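Local coordinates for hydrogenase expression protein (Thiobacillus denitrificans, PDB 3SB1) that is of unknown detailed function but probably takes part in the expression or maturation of hydrogenase, at residues V93-H98 / S103-T108. Residues are numbered along the deposited sequence; the frame is centred on the assembly and turned at random. Where two conformers were deposited one is given.
Sequences VSVTLH and STLDET
V95 and L105 face each other at the middle of an antiparallel beta hairpin, and their backbones form a reciprocal pair of hydrogen bonds. L105 N gives a nearly straight bond to V95 O at 2.9 Å, N-H...O 168°. The return bond, V95 N to L105 O at 2.8 Å, is more bent (141°), its donor standing above the carbonyl plane. Two residues further along, L97 and S103 repeat this hydrogen-bonded pairing; the non-hydrogen-bonded pair T96-T104 lies between, and S94-D106 follows on the other side of V95-L105. E107 N bonds to V93 O.

The L105 side chain shows how such a pair is packed. Its CB lies 4.0 Å from V95 CB. Chi1 (-49°) sets CG beside the backbone N, and the turn about CB-CG then brings CD1, the branch that does the touching, to 4.0 Å from V95 CG1 and 3.9 Å from V95 O; CD1 also touches L97 CB, bridging two residues of strand 93-97. On the other face, D106 brings OD1 within 3.4 Å of S94 CB. A water donates to this oxygen and to V95 O, whereas OD2 makes a salt bridge with R85 of helix 78-88. A second water donates to V93 O and E107 O.

Strand 102-107 has strand 113-119 along its far edge, where T104 and D106 form backbone bonds with I117 and W115. L105 also packs on I116 of that strand, and on P136 and L138 from the loop before helix 143-157. Strand 93-97, outermost within its own chain, pairs antiparallel with a strand of the second subunit, making the hairpin part of a sheet that runs on through the dimer.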
loop_
_atom_site.group_PDB
_atom_site.type_symbol
_atom_site.label_atom_id
_atom_site.label_comp_id
_atom_site.label_asym_id
_atom_site.label_seq_id
_atom_site.Cartn_x
_atom_site.Cartn_y
_atom_site.Cartn_z
ATOM N N VAL A 93 6.931 4.194 -0.381
ATOM C CA VAL A 93 6.043 3.129 -0.064
ATOM C C VAL A 93 6.482 1.799 -0.638
ATOM O O VAL A 93 6.841 1.729 -1.826
ATOM C CB VAL A 93 4.599 3.445 -0.631
ATOM C CG1 VAL A 93 3.614 2.357 -0.312
ATOM C CG2 VAL A 93 4.114 4.813 -0.136
ATOM N N SER A 94 6.484 0.779 0.214
ATOM C CA SER A 94 6.748 -0.589 -0.208
ATOM C C SER A 94 5.598 -1.472 0.244
ATOM O O SER A 94 5.108 -1.349 1.386
ATOM C CB SER A 94 8.067 -1.116 0.356
ATOM O OG SER A 94 9.138 -0.258 -0.054
ATOM N N VAL A 95 5.086 -2.302 -0.647
ATOM C CA VAL A 95 4.028 -3.182 -0.282
ATOM C C VAL A 95 4.346 -4.646 -0.586
ATOM O O VAL A 95 4.986 -4.922 -1.599
ATOM C CB VAL A 95 2.719 -2.852 -1.043
ATOM C CG1 VAL A 95 1.534 -3.755 -0.534
ATOM C CG2 VAL A 95 2.375 -1.366 -0.962
ATOM N N THR A 96 3.948 -5.564 0.302
ATOM C CA THR A 96 4.066 -7.007 0.053
ATOM C C THR A 96 2.696 -7.662 0.231
ATOM O O THR A 96 2.044 -7.542 1.298
ATOM C CB THR A 96 5.045 -7.731 0.959
ATOM O OG1 THR A 96 6.323 -7.090 0.927
ATOM C CG2 THR A 96 5.157 -9.210 0.547
ATOM N N LEU A 97 2.304 -8.416 -0.786
ATOM C CA LEU A 97 1.022 -9.072 -0.832
ATOM C C LEU A 97 1.258 -10.564 -0.871
ATOM O O LEU A 97 1.996 -11.060 -1.732
ATOM C CB LEU A 97 0.292 -8.591 -2.059
ATOM C CG LEU A 97 -0.960 -9.279 -2.505
ATOM C CD1 LEU A 97 -2.004 -9.194 -1.405
ATOM C CD2 LEU A 97 -1.368 -8.518 -3.757
ATOM N N HIS A 98 0.651 -11.304 0.046
ATOM C CA HIS A 98 0.909 -12.770 0.121
ATOM C C HIS A 98 -0.391 -13.477 -0.018
ATOM O O HIS A 98 -1.134 -13.483 0.967
ATOM C CB HIS A 98 1.583 -13.214 1.444
ATOM C CG HIS A 98 3.044 -12.892 1.555
ATOM N ND1 HIS A 98 3.517 -11.754 2.169
ATOM C CD2 HIS A 98 4.139 -13.586 1.158
ATOM C CE1 HIS A 98 4.837 -11.745 2.123
ATOM N NE2 HIS A 98 5.239 -12.840 1.502
ATOM N N SER A 103 3.637 -10.953 -4.039
ATOM C CA SER A 103 3.960 -9.803 -4.878
ATOM C C SER A 103 4.627 -8.681 -4.069
ATOM O O SER A 103 4.434 -8.573 -2.867
ATOM C CB SER A 103 2.708 -9.230 -5.487
ATOM O OG SER A 103 1.987 -10.192 -6.209
ATOM N N THR A 104 5.469 -7.927 -4.746
ATOM C CA THR A 104 6.050 -6.717 -4.176
ATOM C C THR A 104 5.565 -5.589 -5.077
ATOM O O THR A 104 5.624 -5.694 -6.280
ATOM C CB THR A 104 7.543 -6.730 -4.143
ATOM O OG1 THR A 104 8.047 -7.113 -5.434
ATOM C CG2 THR A 104 8.019 -7.763 -3.100
ATOM N N LEU A 105 5.058 -4.520 -4.469
ATOM C CA LEU A 105 4.549 -3.331 -5.163
ATOM C C LEU A 105 5.310 -2.212 -4.523
ATOM O O LEU A 105 4.970 -1.757 -3.423
ATOM C CB LEU A 105 3.029 -3.169 -5.056
ATOM C CG LEU A 105 2.302 -4.487 -5.399
ATOM C CD1 LEU A 105 2.117 -5.341 -4.147
ATOM C CD2 LEU A 105 0.922 -4.290 -6.118
ATOM N N ASP A 106 6.340 -1.755 -5.205
ATOM C CA ASP A 106 7.216 -0.744 -4.647
ATOM C C ASP A 106 7.099 0.579 -5.379
ATOM O O ASP A 106 7.276 0.642 -6.606
ATOM C CB ASP A 106 8.665 -1.204 -4.706
ATOM C CG ASP A 106 8.934 -2.422 -3.806
ATOM O OD1 ASP A 106 8.320 -2.508 -2.733
ATOM O OD2 ASP A 106 9.686 -3.325 -4.220
ATOM N N GLU A 107 6.845 1.633 -4.639
ATOM C CA GLU A 107 6.837 2.948 -5.273
ATOM C C GLU A 107 8.319 3.262 -5.584
ATOM O O GLU A 107 9.238 2.995 -4.757
ATOM C CB GLU A 107 6.235 4.018 -4.360
ATOM C CG GLU A 107 5.864 5.270 -5.129
ATOM C CD GLU A 107 4.933 6.170 -4.424
ATOM O OE1 GLU A 107 4.910 6.095 -3.155
ATOM O OE2 GLU A 107 4.205 6.914 -5.168
ATOM N N THR A 108 8.560 3.799 -6.757
ATOM C CA THR A 108 9.898 4.264 -7.127
ATOM C C THR A 108 10.134 5.662 -6.501
ATOM O O THR A 108 9.306 6.210 -5.766
ATOM C CB THR A 108 10.080 4.358 -8.649
ATOM O OG1 THR A 108 9.281 5.427 -9.174
ATOM C CG2 THR A 108 9.680 3.012 -9.290
HETATM O O HOH W 1 9.785 1.394 -2.584
HETATM O O HOH W 2 7.973 -4.627 -1.233
#